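Long-range contacts in Exo-1,3/1,4-beta-glucanase (Pseudoalteromonas sp., PDB 3RRX), which probably hydrolyses beta-1,3- and beta-1,4-linked glucans from their ends, as an exo-acting glycoside hydrolase of family 3: residues V227-T232 and A493-D498; I234-L239 and N263-K268; G108-H113 and G431-S436. The protein carries 1 engineered substitution. All blocks are in the same frame, centred on the assembly; numbering follows the deposited sequence.

Interaction 1: V227-T232 and A493-D498; sequences VDRGNT and AEWFGD
Asp228 brings OD2 up to the edge of the Trp495 indole, near its plane, 3.6 Å from Trp495 CE3, with carboxylate and ring 19° apart. The contact bridges the first two domains of a family 3 glycoside hydrolase: 227-232 holds a type II beta turn, Val227 to Gly230, of the TIM-barrel domain, and 493-498 a 3-10 turn of the second, alpha/beta domain. The direct bond is Asp228 N to Asp498 OD2, 2.8 Å and nearly straight at 168°, received on the syn side of the carboxylate. The second oxygen of that carboxylate, OD1, accepts from Gly172 N, so both oxygens are used. Asp228 CG stands anti to its own nitrogen (chi1 -175°), which places the carboxylate against Trp495 while the N-H serves Asp498; Asp228 OD1 is taken by Trp171 NE1. Arg229 and Glu494 form a long salt bridge, NH2 to OE2 3.7 Å, with guanidinium and carboxylate nearly coplanar. Trp437 NE1 binds the other Glu494 oxygen. Asp228 OD2 and Glu494 OE2 are only 4.4 Å apart, and a water probably eases this like-charge approach: it donates to both oxygens and accepts from Arg229 NE, each of its three bonds 2.6 Å long.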
ATOM      1  N   VAL A 227     -11.046 -10.807  -9.919  1.00 13.92           N
ATOM      2  CA  VAL A 227     -12.150  -9.938  -9.526  1.00 14.20           C
ATOM      3  C   VAL A 227     -11.942  -9.436  -8.092  1.00 13.90           C
ATOM      4  O   VAL A 227     -11.679 -10.227  -7.192  1.00 13.27           O
ATOM      5  CB  VAL A 227     -13.504 -10.680  -9.622  1.00 17.18           C
ATOM      6  CG1 VAL A 227     -14.624  -9.829  -9.029  1.00 17.69           C
ATOM      7  CG2 VAL A 227     -13.800 -11.067 -11.086  1.00 16.78           C
ATOM      8  N   ASP A 228     -12.050  -8.126  -7.890  1.00 14.71           N
ATOM      9  CA  ASP A 228     -11.850  -7.529  -6.570  1.00 14.03           C
ATOM     10  C   ASP A 228     -12.925  -8.018  -5.595  1.00 16.46           C
ATOM     11  O   ASP A 228     -14.116  -7.931  -5.893  1.00 13.42           O
ATOM     12  CB  ASP A 228     -11.877  -6.000  -6.675  1.00 13.20           C
ATOM     13  CG  ASP A 228     -11.554  -5.311  -5.356  1.00 15.39           C
ATOM     14  OD1 ASP A 228     -10.560  -5.682  -4.688  1.00 14.40           O
ATOM     15  OD2 ASP A 228     -12.301  -4.390  -4.995  1.00 14.39           O
ATOM     16  N   ARG A 229     -12.494  -8.526  -4.438  1.00 13.25           N
ATOM     17  CA  ARG A 229     -13.408  -9.077  -3.428  1.00 15.80           C
ATOM     18  C   ARG A 229     -14.072 -10.352  -3.932  1.00 15.91           C
ATOM     19  O   ARG A 229     -15.145 -10.730  -3.457  1.00 15.73           O
ATOM     20  CB  ARG A 229     -14.493  -8.064  -3.052  1.00 16.56           C
ATOM     21  CG  ARG A 229     -13.971  -6.698  -2.625  1.00 16.80           C
ATOM     22  CD  ARG A 229     -15.076  -5.916  -1.948  1.00 16.74           C
ATOM     23  NE  ARG A 229     -14.672  -4.560  -1.590  1.00 19.53           N
ATOM     24  CZ  ARG A 229     -15.415  -3.749  -0.840  1.00 19.56           C
ATOM     25  NH1 ARG A 229     -16.585  -4.168  -0.375  1.00 25.54           N
ATOM     26  NH2 ARG A 229     -14.988  -2.527  -0.548  1.00 22.31           N
ATOM     27  N   GLY A 230     -13.426 -11.005  -4.895  1.00 12.47           N
ATOM     28  CA  GLY A 230     -13.980 -12.181  -5.541  1.00 13.79           C
ATOM     29  C   GLY A 230     -13.724 -13.473  -4.788  1.00 14.64           C
ATOM     30  O   GLY A 230     -13.486 -13.471  -3.581  1.00 13.62           O
ATOM     31  N   ASN A 231     -13.767 -14.583  -5.512  1.00 14.12           N
ATOM     32  CA  ASN A 231     -13.717 -15.900  -4.892  1.00 14.70           C
ATOM     33  C   ASN A 231     -12.383 -16.584  -5.144  1.00 15.36           C
ATOM     34  O   ASN A 231     -11.986 -16.806  -6.289  1.00 16.49           O
ATOM     35  CB  ASN A 231     -14.862 -16.763  -5.423  1.00 17.45           C
ATOM     36  CG  ASN A 231     -15.077 -18.019  -4.600  1.00 23.86           C
ATOM     37  OD1 ASN A 231     -14.675 -18.098  -3.435  1.00 19.02           O
ATOM     38  ND2 ASN A 231     -15.728 -19.011  -5.201  1.00 26.38           N
ATOM     39  N   THR A 232     -11.680 -16.913  -4.071  1.00 14.88           N
ATOM     40  CA  THR A 232     -10.390 -17.565  -4.210  1.00 12.91           C
ATOM     41  C   THR A 232     -10.551 -19.087  -4.137  1.00 16.79           C
ATOM     42  O   THR A 232     -10.888 -19.632  -3.095  1.00 14.45           O
ATOM     43  CB  THR A 232      -9.412 -17.098  -3.138  1.00 16.30           C
ATOM     44  OG1 THR A 232      -9.172 -15.692  -3.309  1.00 15.34           O
ATOM     45  CG2 THR A 232      -8.100 -17.863  -3.262  1.00 15.39           C
ATOM     46  N   ALA A 493      -8.089   2.664  -7.937  1.00 11.05           N
ATOM     47  CA  ALA A 493      -7.997   1.916  -6.686  1.00 11.45           C
ATOM     48  C   ALA A 493      -9.124   0.900  -6.641  1.00 12.22           C
ATOM     49  O   ALA A 493     -10.231   1.179  -7.100  1.00 11.51           O
ATOM     50  CB  ALA A 493      -8.097   2.858  -5.488  1.00 12.04           C
ATOM     51  N   GLU A 494      -8.835  -0.275  -6.088  1.00 10.90           N
ATOM     52  CA  GLU A 494      -9.840  -1.316  -5.880  1.00 13.40           C
ATOM     53  C   GLU A 494     -10.544  -1.683  -7.185  1.00 14.22           C
ATOM     54  O   GLU A 494      -9.914  -1.696  -8.250  1.00 13.97           O
ATOM     55  CB  GLU A 494     -10.822  -0.922  -4.760  1.00 14.22           C
ATOM     56  CG  GLU A 494     -10.118  -0.581  -3.437  1.00 11.40           C
ATOM     57  CD  GLU A 494     -11.080  -0.317  -2.277  1.00 17.61           C
ATOM     58  OE1 GLU A 494     -11.026   0.779  -1.688  1.00 18.94           O
ATOM     59  OE2 GLU A 494     -11.881  -1.202  -1.944  1.00 17.76           O
ATOM     60  N   TRP A 495     -11.835  -1.989  -7.118  1.00 13.17           N
ATOM     61  CA  TRP A 495     -12.514  -2.584  -8.271  1.00 14.21           C
ATOM     62  C   TRP A 495     -12.536  -1.680  -9.519  1.00 15.81           C
ATOM     63  O   TRP A 495     -12.714  -2.169 -10.636  1.00 14.22           O
ATOM     64  CB  TRP A 495     -13.931  -3.053  -7.895  1.00 16.22           C
ATOM     65  CG  TRP A 495     -14.858  -1.931  -7.589  1.00 17.97           C
ATOM     66  CD1 TRP A 495     -15.669  -1.277  -8.471  1.00 19.41           C
ATOM     67  CD2 TRP A 495     -15.069  -1.314  -6.314  1.00 18.04           C
ATOM     68  NE1 TRP A 495     -16.371  -0.292  -7.824  1.00 18.82           N
ATOM     69  CE2 TRP A 495     -16.022  -0.288  -6.500  1.00 19.04           C
ATOM     70  CE3 TRP A 495     -14.546  -1.527  -5.035  1.00 16.03           C
ATOM     71  CZ2 TRP A 495     -16.463   0.525  -5.454  1.00 20.66           C
ATOM     72  CZ3 TRP A 495     -14.990  -0.722  -3.990  1.00 17.76           C
ATOM     73  CH2 TRP A 495     -15.939   0.295  -4.209  1.00 20.80           C
ATOM     74  N   PHE A 496     -12.348  -0.374  -9.337  1.00 14.89           N
ATOM     75  CA  PHE A 496     -12.264   0.550 -10.476  1.00 15.72           C
ATOM     76  C   PHE A 496     -11.166   0.134 -11.446  1.00 18.67           C
ATOM     77  O   PHE A 496     -11.223   0.467 -12.631  1.00 16.12           O
ATOM     78  CB  PHE A 496     -11.971   1.982 -10.018  1.00 14.06           C
ATOM     79  CG  PHE A 496     -13.174   2.733  -9.522  1.00 19.95           C
ATOM     80  CD1 PHE A 496     -13.513   3.963 -10.077  1.00 26.41           C
ATOM     81  CD2 PHE A 496     -13.947   2.236  -8.482  1.00 20.07           C
ATOM     82  CE1 PHE A 496     -14.604   4.682  -9.607  1.00 24.66           C
ATOM     83  CE2 PHE A 496     -15.048   2.947  -8.013  1.00 20.12           C
ATOM     84  CZ  PHE A 496     -15.375   4.172  -8.580  1.00 25.36           C
ATOM     85  N   GLY A 497     -10.159  -0.573 -10.934  1.00 14.19           N
ATOM     86  CA  GLY A 497      -9.025  -0.999 -11.736  1.00 12.98           C
ATOM     87  C   GLY A 497      -9.095  -2.436 -12.236  1.00 13.04           C
ATOM     88  O   GLY A 497      -8.174  -2.904 -12.903  1.00 15.26           O
ATOM     89  N   ASP A 498     -10.177  -3.147 -11.926  1.00 12.63           N
ATOM     90  CA  ASP A 498     -10.344  -4.511 -12.435  1.00 13.88           C
ATOM     91  C   ASP A 498     -10.506  -4.418 -13.946  1.00 17.09           C
ATOM     92  O   ASP A 498     -11.259  -3.578 -14.429  1.00 16.64           O
ATOM     93  CB  ASP A 498     -11.607  -5.167 -11.863  1.00 13.73           C
ATOM     94  CG  ASP A 498     -11.431  -5.664 -10.434  1.00 16.28           C
ATOM     95  OD1 ASP A 498     -10.360  -5.451  -9.827  1.00 15.20           O
ATOM     96  OD2 ASP A 498     -12.384  -6.282  -9.920  1.00 16.69           O
TER
HETATM   97  O   HOH W   1     -12.392  -3.662  -2.498  1.00 19.69           O

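Interaction 2: I234-L239 and N263-K268; sequences IDEKGL and NSWNGK
Trp265 NE1 and Asn266 ND2 converge on one acceptor, Ile234 O, from opposite faces of its carbonyl plane. Trp265 NE1 lies 2.9 Å from Ile234 O, and Asn266 ND2 3.1 Å from it, 36° out of that plane. Asn266 also accepts at OD1 from Ile234 N at 3.2 Å, so a single carboxamide grips both backbone polar atoms of Ile234. Trp265 CG is anti to the backbone N (chi1 174°), which sends the indole out to Ile234 O. The indole is held from two sides: Leu239 CD2 makes a CH-pi contact 3.9 Å from the centroid of the Trp265 five-membered ring and 13° off its normal, while Asn266 ND2 lies over the opposite face toward the rim. Glu236 CB packs 3.9 Å from Trp265 CZ2, and Glu236 OE2 is bound by His275 NE2 and Trp9 NE1. Trp265 and Asn266 open a type I' turn, and both point CB toward 234-239. Asp235 N-caps the opposing helix, its OD2 accepting from Gly238 N at 2.8 Å. The contact joins the start of helix 236-243 to the hairpin of strands 264-265 and 268-269; strand 231-232 pairs with this hairpin, and Leu276 of helix 274-284 touches Leu239 and Trp265.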
ATOM      1  N   ILE A 234      -8.882 -22.443  -4.221  1.00 15.61           N
ATOM      2  CA  ILE A 234      -7.580 -23.054  -4.058  1.00 19.28           C
ATOM      3  C   ILE A 234      -7.660 -23.959  -2.849  1.00 20.21           C
ATOM      4  O   ILE A 234      -8.437 -23.698  -1.929  1.00 19.78           O
ATOM      5  CB  ILE A 234      -6.480 -21.983  -3.861  1.00 19.65           C
ATOM      6  CG1 ILE A 234      -5.088 -22.568  -4.125  1.00 20.80           C
ATOM      7  CG2 ILE A 234      -6.590 -21.334  -2.466  1.00 15.15           C
ATOM      8  CD1 ILE A 234      -3.982 -21.522  -4.158  1.00 18.66           C
ATOM      9  N   ASP A 235      -6.878 -25.032  -2.849  1.00 18.20           N
ATOM     10  CA  ASP A 235      -6.907 -25.920  -1.697  1.00 20.53           C
ATOM     11  C   ASP A 235      -6.186 -25.247  -0.532  1.00 21.48           C
ATOM     12  O   ASP A 235      -5.524 -24.223  -0.707  1.00 17.24           O
ATOM     13  CB  ASP A 235      -6.343 -27.311  -2.024  1.00 21.04           C
ATOM     14  CG  ASP A 235      -4.904 -27.273  -2.471  1.00 30.27           C
ATOM     15  OD1 ASP A 235      -4.433 -28.293  -3.015  1.00 41.83           O
ATOM     16  OD2 ASP A 235      -4.236 -26.233  -2.292  1.00 27.74           O
ATOM     17  N   GLU A 236      -6.331 -25.805   0.659  1.00 19.20           N
ATOM     18  CA  GLU A 236      -5.774 -25.165   1.839  1.00 18.90           C
ATOM     19  C   GLU A 236      -4.250 -25.141   1.801  1.00 17.26           C
ATOM     20  O   GLU A 236      -3.634 -24.205   2.291  1.00 16.30           O
ATOM     21  CB  GLU A 236      -6.285 -25.842   3.111  1.00 17.86           C
ATOM     22  CG  GLU A 236      -5.968 -25.053   4.391  1.00 18.34           C
ATOM     23  CD  GLU A 236      -6.624 -25.655   5.627  1.00 19.97           C
ATOM     24  OE1 GLU A 236      -7.416 -26.605   5.469  1.00 20.18           O
ATOM     25  OE2 GLU A 236      -6.362 -25.176   6.754  1.00 17.74           O
ATOM     26  N   LYS A 237      -3.629 -26.162   1.211  1.00 16.60           N
ATOM     27  CA  LYS A 237      -2.170 -26.167   1.121  1.00 15.42           C
ATOM     28  C   LYS A 237      -1.672 -25.017   0.249  1.00 15.28           C
ATOM     29  O   LYS A 237      -0.608 -24.454   0.504  1.00 16.17           O
ATOM     30  CB  LYS A 237      -1.646 -27.504   0.584  1.00 21.25           C
ATOM     31  CG  LYS A 237      -1.842 -28.671   1.555  1.00 25.42           C
ATOM     32  CD  LYS A 237      -1.201 -29.951   1.024  1.00 33.14           C
ATOM     33  CE  LYS A 237      -1.355 -31.099   2.018  1.00 47.63           C
ATOM     34  NZ  LYS A 237      -0.800 -32.387   1.495  1.00 53.85           N
ATOM     35  N   GLY A 238      -2.441 -24.680  -0.780  1.00 19.73           N
ATOM     36  CA  GLY A 238      -2.077 -23.597  -1.680  1.00 19.85           C
ATOM     37  C   GLY A 238      -2.280 -22.255  -1.007  1.00 16.69           C
ATOM     38  O   GLY A 238      -1.485 -21.320  -1.177  1.00 16.72           O
ATOM     39  N   LEU A 239      -3.355 -22.156  -0.231  1.00 14.67           N
ATOM     40  CA  LEU A 239      -3.611 -20.947   0.545  1.00 15.99           C
ATOM     41  C   LEU A 239      -2.439 -20.669   1.480  1.00 16.48           C
ATOM     42  O   LEU A 239      -2.006 -19.524   1.623  1.00 15.21           O
ATOM     43  CB  LEU A 239      -4.915 -21.081   1.342  1.00 14.99           C
ATOM     44  CG  LEU A 239      -5.524 -19.772   1.854  1.00 17.44           C
ATOM     45  CD1 LEU A 239      -5.998 -18.879   0.690  1.00 12.96           C
ATOM     46  CD2 LEU A 239      -6.677 -20.036   2.814  1.00 16.09           C
ATOM     47  N   ASN A 263     -12.294 -10.843   0.205  1.00 11.37           N
ATOM     48  CA  ASN A 263     -12.579 -11.975  -0.680  1.00 11.68           C
ATOM     49  C   ASN A 263     -13.233 -13.158   0.039  1.00 13.65           C
ATOM     50  O   ASN A 263     -13.320 -13.197   1.269  1.00 13.01           O
ATOM     51  CB  ASN A 263     -11.305 -12.462  -1.371  1.00 12.14           C
ATOM     52  CG  ASN A 263     -10.268 -12.970  -0.377  1.00 16.71           C
ATOM     53  OD1 ASN A 263      -9.634 -12.180   0.319  1.00 14.40           O
ATOM     54  ND2 ASN A 263     -10.100 -14.288  -0.301  1.00 12.55           N
ATOM     55  N   SER A 264     -13.707 -14.114  -0.752  1.00 13.55           N
ATOM     56  CA  SER A 264     -14.170 -15.388  -0.225  1.00 13.50           C
ATOM     57  C   SER A 264     -13.101 -16.437  -0.479  1.00 15.64           C
ATOM     58  O   SER A 264     -12.245 -16.267  -1.348  1.00 15.10           O
ATOM     59  CB  SER A 264     -15.480 -15.801  -0.899  1.00 17.46           C
ATOM     60  OG  SER A 264     -16.519 -14.886  -0.580  1.00 17.89           O
ATOM     61  N   TRP A 265     -13.138 -17.517   0.290  1.00 16.77           N
ATOM     62  CA  TRP A 265     -12.284 -18.661   0.020  1.00 15.67           C
ATOM     63  C   TRP A 265     -13.189 -19.864  -0.245  1.00 20.77           C
ATOM     64  O   TRP A 265     -13.978 -20.253   0.612  1.00 17.02           O
ATOM     65  CB  TRP A 265     -11.342 -18.942   1.196  1.00 16.66           C
ATOM     66  CG  TRP A 265     -10.525 -20.218   1.032  1.00 18.81           C
ATOM     67  CD1 TRP A 265      -9.836 -20.615  -0.080  1.00 19.39           C
ATOM     68  CD2 TRP A 265     -10.321 -21.247   2.016  1.00 15.68           C
ATOM     69  NE1 TRP A 265      -9.219 -21.825   0.148  1.00 16.73           N
ATOM     70  CE2 TRP A 265      -9.503 -22.235   1.424  1.00 18.46           C
ATOM     71  CE3 TRP A 265     -10.755 -21.430   3.333  1.00 16.59           C
ATOM     72  CZ2 TRP A 265      -9.106 -23.387   2.106  1.00 17.28           C
ATOM     73  CZ3 TRP A 265     -10.354 -22.582   4.014  1.00 21.02           C
ATOM     74  CH2 TRP A 265      -9.539 -23.541   3.396  1.00 20.93           C
ATOM     75  N   ASN A 266     -13.097 -20.418  -1.449  1.00 19.99           N
ATOM     76  CA  ASN A 266     -13.963 -21.523  -1.838  1.00 23.05           C
ATOM     77  C   ASN A 266     -15.420 -21.263  -1.463  1.00 22.27           C
ATOM     78  O   ASN A 266     -16.092 -22.123  -0.888  1.00 21.99           O
ATOM     79  CB  ASN A 266     -13.471 -22.839  -1.219  1.00 24.13           C
ATOM     80  CG  ASN A 266     -12.114 -23.258  -1.751  1.00 21.81           C
ATOM     81  OD1 ASN A 266     -11.747 -22.914  -2.876  1.00 22.55           O
ATOM     82  ND2 ASN A 266     -11.362 -24.011  -0.949  1.00 20.73           N
ATOM     83  N   GLY A 267     -15.898 -20.063  -1.767  1.00 18.99           N
ATOM     84  CA  GLY A 267     -17.302 -19.750  -1.595  1.00 18.83           C
ATOM     85  C   GLY A 267     -17.722 -19.113  -0.285  1.00 22.02           C
ATOM     86  O   GLY A 267     -18.863 -18.668  -0.165  1.00 23.85           O
ATOM     87  N   LYS A 268     -16.822 -19.046   0.693  1.00 19.19           N
ATOM     88  CA  LYS A 268     -17.166 -18.447   1.990  1.00 17.64           C
ATOM     89  C   LYS A 268     -16.361 -17.182   2.316  1.00 16.69           C
ATOM     90  O   LYS A 268     -15.133 -17.207   2.260  1.00 14.63           O
ATOM     91  CB  LYS A 268     -16.947 -19.456   3.120  1.00 20.24           C
ATOM     92  CG  LYS A 268     -17.199 -18.863   4.494  0.70 23.21           C
ATOM     93  CD  LYS A 268     -16.496 -19.651   5.597  0.70 26.98           C
ATOM     94  CE  LYS A 268     -17.470 -20.479   6.399  0.70 30.20           C
ATOM     95  NZ  LYS A 268     -17.861 -21.709   5.654  0.70 34.97           N
TER

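Interaction 3: G108-H113 and G431-S436; sequences GTDAMH and GGWSVS
The nearest CA atoms across the two segments are those of Met112 and Trp433, 6.7 Å apart; 108-113 runs off the end of strand 106-110, whereas the irregular segment 431-436 leaves helix 426-430 through Gly431 at positive phi. Strand 106-110 belongs to the parallel sheet of the TIM-barrel domain, so a loop of the second domain here reaches the C-terminal end of a barrel strand, the end where TIM barrels carry their active sites. Met112 bends at chi2 and chi3, which folds its methyl back over the indole: Met112 CE is 3.8 Å from the centroid of the Trp433 five-membered ring and 9° off its normal. Met112 SD is 4.6 Å from that Trp433 centroid, completing a Met-aromatic contact. Asp110 OD2 lies over the same face but toward the rim, 4.1 Å from Trp433 CZ3, while Lys215 forms a salt bridge with Asp110 OD1. Glu176 accepts from Trp433 NE1 and Trp437 meets the indole edge-to-face, further fixing the ring. His113 is held at both nitrogens: ND1 is hydrogen-bonded to Phe124 O, and the modelled NE2-H points to Trp433 O, 2.8 Å from His113 NE2, the oxygen lying 4° from the imidazole plane but the nitrogen 48° above the carbonyl plane.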
ATOM      1  N   GLY A 108      -6.171   5.472  13.958  1.00 12.25           N
ATOM      2  CA  GLY A 108      -5.530   4.634  12.953  1.00 13.17           C
ATOM      3  C   GLY A 108      -5.680   5.153  11.533  1.00 12.46           C
ATOM      4  O   GLY A 108      -6.583   5.928  11.227  1.00 12.82           O
ATOM      5  N   THR A 109      -4.794   4.711  10.648  1.00 12.53           N
ATOM      6  CA  THR A 109      -4.812   5.182   9.279  1.00 12.10           C
ATOM      7  C   THR A 109      -4.213   4.134   8.336  1.00 13.73           C
ATOM      8  O   THR A 109      -3.340   3.366   8.718  1.00 14.13           O
ATOM      9  CB  THR A 109      -4.012   6.513   9.148  1.00 14.83           C
ATOM     10  OG1 THR A 109      -4.303   7.145   7.900  1.00 14.08           O
ATOM     11  CG2 THR A 109      -2.513   6.248   9.248  1.00 12.68           C
ATOM     12  N   ASP A 110      -4.679   4.123   7.094  1.00 14.93           N
ATOM     13  CA  ASP A 110      -4.104   3.253   6.072  1.00 16.87           C
ATOM     14  C   ASP A 110      -2.819   3.929   5.575  1.00 19.86           C
ATOM     15  O   ASP A 110      -2.786   5.142   5.427  1.00 22.56           O
ATOM     16  CB  ASP A 110      -5.119   3.081   4.937  1.00 19.70           C
ATOM     17  CG  ASP A 110      -4.853   1.855   4.082  1.00 21.45           C
ATOM     18  OD1 ASP A 110      -3.999   1.029   4.461  1.00 19.18           O
ATOM     19  OD2 ASP A 110      -5.508   1.721   3.028  1.00 26.17           O
ATOM     20  N   ALA A 111      -1.748   3.166   5.366  1.00 16.09           N
ATOM     21  CA  ALA A 111      -0.497   3.750   4.862  1.00 16.49           C
ATOM     22  C   ALA A 111       0.005   2.990   3.635  1.00 17.17           C
ATOM     23  O   ALA A 111       0.997   2.261   3.712  1.00 18.75           O
ATOM     24  CB  ALA A 111       0.562   3.749   5.943  1.00 17.36           C
ATOM     25  N   MET A 112      -0.672   3.190   2.508  1.00 14.84           N
ATOM     26  CA  MET A 112      -0.474   2.385   1.293  1.00 13.15           C
ATOM     27  C   MET A 112       0.935   2.535   0.710  1.00 16.72           C
ATOM     28  O   MET A 112       1.565   1.552   0.335  1.00 19.62           O
ATOM     29  CB  MET A 112      -1.557   2.727   0.247  1.00 14.10           C
ATOM     30  CG  MET A 112      -1.767   1.672  -0.890  1.00 14.93           C
ATOM     31  SD  MET A 112      -2.332   0.053  -0.264  1.00 28.80           S
ATOM     32  CE  MET A 112      -3.975   0.476   0.322  1.00 17.88           C
ATOM     33  N   HIS A 113       1.435   3.764   0.621  1.00 14.66           N
ATOM     34  CA  HIS A 113       2.798   3.980   0.120  1.00 14.41           C
ATOM     35  C   HIS A 113       3.353   5.258   0.728  1.00 13.87           C
ATOM     36  O   HIS A 113       3.597   6.256   0.037  1.00 12.82           O
ATOM     37  CB  HIS A 113       2.856   3.979  -1.419  1.00 10.58           C
ATOM     38  CG  HIS A 113       1.904   4.938  -2.075  1.00 12.23           C
ATOM     39  ND1 HIS A 113       2.185   5.562  -3.274  1.00 12.92           N
ATOM     40  CD2 HIS A 113       0.670   5.365  -1.712  1.00 10.73           C
ATOM     41  CE1 HIS A 113       1.165   6.327  -3.622  1.00 12.20           C
ATOM     42  NE2 HIS A 113       0.232   6.224  -2.692  1.00 15.91           N
ATOM     43  N   GLY A 431      -0.504   7.284  -8.966  1.00 11.60           N
ATOM     44  CA  GLY A 431      -1.550   6.270  -8.976  1.00 11.91           C
ATOM     45  C   GLY A 431      -2.542   6.449  -7.838  1.00 13.57           C
ATOM     46  O   GLY A 431      -2.581   7.500  -7.198  1.00 12.49           O
ATOM     47  N   GLY A 432      -3.350   5.422  -7.585  1.00 13.47           N
ATOM     48  CA  GLY A 432      -4.398   5.488  -6.580  1.00 11.93           C
ATOM     49  C   GLY A 432      -3.881   5.583  -5.157  1.00 14.02           C
ATOM     50  O   GLY A 432      -2.690   5.421  -4.915  1.00 12.63           O
ATOM     51  N   TRP A 433      -4.781   5.851  -4.211  1.00 13.23           N
ATOM     52  CA  TRP A 433      -4.414   5.991  -2.800  1.00 14.39           C
ATOM     53  C   TRP A 433      -3.347   7.062  -2.614  1.00 16.34           C
ATOM     54  O   TRP A 433      -2.350   6.836  -1.929  1.00 14.51           O
ATOM     55  CB  TRP A 433      -3.878   4.673  -2.220  1.00 16.20           C
ATOM     56  CG  TRP A 433      -4.795   3.484  -2.346  1.00 15.85           C
ATOM     57  CD1 TRP A 433      -4.665   2.433  -3.211  1.00 18.00           C
ATOM     58  CD2 TRP A 433      -5.971   3.219  -1.571  1.00 17.21           C
ATOM     59  NE1 TRP A 433      -5.685   1.530  -3.016  1.00 17.36           N
ATOM     60  CE2 TRP A 433      -6.504   1.991  -2.022  1.00 17.39           C
ATOM     61  CE3 TRP A 433      -6.627   3.900  -0.542  1.00 21.55           C
ATOM     62  CZ2 TRP A 433      -7.660   1.432  -1.480  1.00 20.60           C
ATOM     63  CZ3 TRP A 433      -7.776   3.340  -0.002  1.00 23.49           C
ATOM     64  CH2 TRP A 433      -8.278   2.124  -0.471  1.00 17.08           C
ATOM     65  N   SER A 434      -3.544   8.218  -3.241  1.00 12.62           N
ATOM     66  CA  SER A 434      -2.559   9.298  -3.183  1.00 13.68           C
ATOM     67  C   SER A 434      -3.280  10.615  -2.950  1.00 17.92           C
ATOM     68  O   SER A 434      -3.731  11.263  -3.892  1.00 19.04           O
ATOM     69  CB  SER A 434      -1.739   9.370  -4.474  1.00 15.23           C
ATOM     70  OG  SER A 434      -1.015   8.168  -4.689  1.00 14.05           O
ATOM     71  N   VAL A 435      -3.387  10.985  -1.678  1.00 16.73           N
ATOM     72  CA  VAL A 435      -4.180  12.125  -1.232  1.00 26.05           C
ATOM     73  C   VAL A 435      -5.669  11.846  -1.413  1.00 26.99           C
ATOM     74  O   VAL A 435      -6.457  12.043  -0.486  1.00 34.53           O
ATOM     75  CB  VAL A 435      -3.755  13.440  -1.912  1.00 26.65           C
ATOM     76  CG1 VAL A 435      -4.629  14.583  -1.433  1.00 31.61           C
ATOM     77  CG2 VAL A 435      -2.293  13.728  -1.606  1.00 27.85           C
ATOM     78  N   SER A 436      -6.045  11.357  -2.590  1.00 21.25           N
ATOM     79  CA  SER A 436      -7.402  10.877  -2.823  1.00 17.80           C
ATOM     80  C   SER A 436      -7.408   9.391  -3.191  1.00 19.30           C
ATOM     81  O   SER A 436      -6.359   8.786  -3.433  1.00 19.45           O
ATOM     82  CB  SER A 436      -8.097  11.705  -3.904  1.00 24.31           C
ATOM     83  OG  SER A 436      -7.657  11.339  -5.198  1.00 22.30           O
TER

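Interactions 1 and 3 both join the TIM-barrel domain to the second domain, with centres about 17 Å apart. Their side chains meet directly: Glu494 OE1 lies 3.3 Å from Trp433 CH2, and Ala493 CB lies 3.7 Å from Trp433 NE1. Interaction 2 lies wholly within the barrel domain, at the surface, its centre about 16 Å from that of interaction 1. Those two share a small sheet, in which Thr232 N is 2.9 Å from Ser264 O. Interactions 2 and 3 do not touch, their nearest atoms being about 13 Å apart. 1,2-Ethanediol, probably from the crystallisation liquor, is bound about 4 Å from the Arg229 side chain, and 1,2-ethanediol is also about 5 Å from that of Trp433; such molecules often mark pockets.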